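Local coordinates for aldehyde dehydrogenase family protein (PDB 6X9L) that probably oxidises long-chain aliphatic aldehydes such as octanal with NAD+ as the hydride acceptor, as a member of the aldehyde dehydrogenase family, at residues A[356-361]-A[375-380]. The protein carries 1 engineered substitution. Residues are numbered along the deposited sequence; the frame is centred on the assembly and turned at random.
Sequences LVCGGP and PTVFSE
Strands 356-358 and 376-379 pair antiparallel, with a classic beta bulge, at one border of the seven-stranded mixed sheet of this aldehyde dehydrogenase, far from the bound NAD and octanal. In the bulge Val357 and Cys358 both face Val377, whose O receives two weak hydrogen bonds, from Val357 N (2.9 Å, bent to 130°) and from Cys358 N. The return hydrogen bond is straighter: Val377 N reaches Cys358 O at 3.2 Å. Beta-branched Val377 suits this extended strand; its CB meets Cys358 SG at 3.8 Å, and its CG1 packs on Val357 CB. The bulge turns Val357 toward the partner strand, where its CG2 lies against Ser379 CB. On the face opposite Cys358 and Val377, Leu356 reaches across with CG anti to its backbone N (chi1 -175°), bringing CD1 obliquely to Phe378 CE1 at 3.6 Å. Thr376 serves twice: its methyl meets Leu356 CD1, while OG1 accepts a hydrogen bond from Gly360 N at 3.2 Å and also hydrogen-bonds Arg374 O. In the turn after the bulge, Gly359 suits its positive phi (75°), and Gly360 takes backbone angles that favour glycine. Leu356 and Phe378, fittingly apolar, lie against Ile350 of helix 336-351, while Val357 and Cys358 lean on helix 304-316, whose Glu308 is hydrogen-bonded to Ser379 OG; strand 376-379 continues the sheet into parallel strand 396-402.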
ATOM      1  N   LEU A 356      -2.728 -22.244  34.988  1.00 54.81           N
ATOM      2  CA  LEU A 356      -4.016 -22.589  34.392  1.00 53.01           C
ATOM      3  C   LEU A 356      -5.109 -22.183  35.369  1.00 53.72           C
ATOM      4  O   LEU A 356      -5.491 -22.937  36.264  1.00 53.26           O
ATOM      5  CB  LEU A 356      -4.077 -24.076  34.069  1.00 50.94           C
ATOM      6  CG  LEU A 356      -5.320 -24.577  33.330  1.00 49.06           C
ATOM      7  CD1 LEU A 356      -5.366 -23.980  31.936  1.00 48.45           C
ATOM      8  CD2 LEU A 356      -5.358 -26.090  33.275  1.00 47.48           C
ATOM      9  N   VAL A 357      -5.613 -20.963  35.195  1.00 55.36           N
ATOM     10  CA  VAL A 357      -6.658 -20.451  36.075  1.00 56.52           C
ATOM     11  C   VAL A 357      -7.936 -21.261  35.915  1.00 54.83           C
ATOM     12  O   VAL A 357      -8.665 -21.498  36.884  1.00 55.15           O
ATOM     13  CB  VAL A 357      -6.909 -18.961  35.786  1.00 59.10           C
ATOM     14  CG1 VAL A 357      -8.106 -18.445  36.586  1.00 60.41           C
ATOM     15  CG2 VAL A 357      -5.650 -18.135  36.042  1.00 61.10           C
ATOM     16  N   CYS A 358      -8.239 -21.680  34.691  1.00 50.07           N
ATOM     17  CA  CYS A 358      -9.462 -22.410  34.377  1.00 48.75           C
ATOM     18  C   CYS A 358      -9.359 -22.848  32.923  1.00 46.97           C
ATOM     19  O   CYS A 358      -8.444 -22.439  32.203  1.00 46.90           O
ATOM     20  CB  CYS A 358     -10.702 -21.554  34.604  1.00 50.47           C
ATOM     21  SG  CYS A 358     -10.962 -20.390  33.269  1.00 51.77           S
ATOM     22  N   GLY A 359     -10.319 -23.671  32.488  1.00 39.34           N
ATOM     23  CA  GLY A 359     -10.216 -24.266  31.167  1.00 37.38           C
ATOM     24  C   GLY A 359      -9.182 -25.380  31.175  1.00 36.20           C
ATOM     25  O   GLY A 359      -8.892 -25.973  32.207  1.00 36.54           O
ATOM     26  N   GLY A 360      -8.598 -25.638  30.012  1.00 46.00           N
ATOM     27  CA  GLY A 360      -7.651 -26.718  29.854  1.00 45.52           C
ATOM     28  C   GLY A 360      -7.858 -27.415  28.527  1.00 44.63           C
ATOM     29  O   GLY A 360      -8.683 -26.988  27.714  1.00 44.21           O
ATOM     30  N   PRO A 361      -7.124 -28.492  28.271  1.00 46.15           N
ATOM     31  CA  PRO A 361      -7.298 -29.224  27.011  1.00 46.04           C
ATOM     32  C   PRO A 361      -8.469 -30.200  27.073  1.00 46.08           C
ATOM     33  O   PRO A 361      -9.051 -30.472  28.128  1.00 46.22           O
ATOM     34  CB  PRO A 361      -5.965 -29.968  26.848  1.00 47.04           C
ATOM     35  CG  PRO A 361      -5.500 -30.204  28.210  1.00 47.48           C
ATOM     36  CD  PRO A 361      -5.972 -29.006  29.035  1.00 47.10           C
ATOM     37  N   PRO A 375     -13.313 -22.823  27.285  1.00 42.36           N
ATOM     38  CA  PRO A 375     -12.797 -21.456  27.484  1.00 43.96           C
ATOM     39  C   PRO A 375     -11.672 -21.452  28.504  1.00 43.96           C
ATOM     40  O   PRO A 375     -11.857 -21.864  29.648  1.00 44.49           O
ATOM     41  CB  PRO A 375     -14.023 -20.693  27.995  1.00 47.08           C
ATOM     42  CG  PRO A 375     -15.189 -21.464  27.465  1.00 46.90           C
ATOM     43  CD  PRO A 375     -14.761 -22.897  27.540  1.00 44.15           C
ATOM     44  N   THR A 376     -10.496 -20.970  28.089  1.00 42.29           N
ATOM     45  CA  THR A 376      -9.283 -21.162  28.872  1.00 42.28           C
ATOM     46  C   THR A 376      -8.646 -19.830  29.243  1.00 44.90           C
ATOM     47  O   THR A 376      -8.554 -18.912  28.412  1.00 45.72           O
ATOM     48  CB  THR A 376      -8.276 -22.041  28.118  1.00 40.20           C
ATOM     49  OG1 THR A 376      -8.900 -23.286  27.805  1.00 38.47           O
ATOM     50  CG2 THR A 376      -7.070 -22.336  28.995  1.00 40.89           C
ATOM     51  N   VAL A 377      -8.212 -19.741  30.508  1.00 35.09           N
ATOM     52  CA  VAL A 377      -7.548 -18.565  31.057  1.00 38.17           C
ATOM     53  C   VAL A 377      -6.225 -18.994  31.691  1.00 38.06           C
ATOM     54  O   VAL A 377      -6.189 -19.891  32.545  1.00 36.91           O
ATOM     55  CB  VAL A 377      -8.429 -17.822  32.083  1.00 40.87           C
ATOM     56  CG1 VAL A 377      -7.674 -16.680  32.699  1.00 44.11           C
ATOM     57  CG2 VAL A 377      -9.663 -17.284  31.415  1.00 41.96           C
ATOM     58  N   PHE A 378      -5.143 -18.355  31.256  1.00 41.33           N
ATOM     59  CA  PHE A 378      -3.823 -18.467  31.844  1.00 42.28           C
ATOM     60  C   PHE A 378      -3.479 -17.187  32.594  1.00 45.81           C
ATOM     61  O   PHE A 378      -3.834 -16.083  32.168  1.00 48.11           O
ATOM     62  CB  PHE A 378      -2.758 -18.724  30.770  1.00 41.77           C
ATOM     63  CG  PHE A 378      -2.812 -20.089  30.188  1.00 38.65           C
ATOM     64  CD1 PHE A 378      -2.469 -21.189  30.957  1.00 37.69           C
ATOM     65  CD2 PHE A 378      -3.204 -20.286  28.872  1.00 36.97           C
ATOM     66  CE1 PHE A 378      -2.519 -22.466  30.420  1.00 35.55           C
ATOM     67  CE2 PHE A 378      -3.250 -21.566  28.336  1.00 34.59           C
ATOM     68  CZ  PHE A 378      -2.914 -22.655  29.113  1.00 34.06           C
ATOM     69  N   SER A 379      -2.752 -17.335  33.697  1.00 42.67           N
ATOM     70  CA  SER A 379      -2.291 -16.181  34.454  1.00 45.58           C
ATOM     71  C   SER A 379      -0.814 -16.353  34.777  1.00 45.98           C
ATOM     72  O   SER A 379      -0.193 -17.361  34.426  1.00 44.28           O
ATOM     73  CB  SER A 379      -3.111 -15.986  35.735  1.00 45.92           C
ATOM     74  OG  SER A 379      -2.765 -14.763  36.340  1.00 48.23           O
ATOM     75  N   GLU A 380      -0.248 -15.322  35.402  1.00 76.82           N
ATOM     76  CA  GLU A 380       1.199 -15.274  35.735  1.00 77.54           C
ATOM     77  C   GLU A 380       1.951 -15.542  34.441  1.00 77.38           C
ATOM     78  O   GLU A 380       2.909 -16.294  34.451  1.00 76.80           O
ATOM     79  CB  GLU A 380       1.581 -16.246  36.847  1.00 76.58           C
ATOM     80  CG  GLU A 380       1.295 -15.714  38.231  1.00 77.59           C
ATOM     81  CD  GLU A 380       1.296 -16.751  39.331  1.00 76.63           C
ATOM     82  OE1 GLU A 380       1.751 -17.880  39.077  1.00 75.46           O
ATOM     83  OE2 GLU A 380       0.824 -16.430  40.428  1.00 77.12           O
TER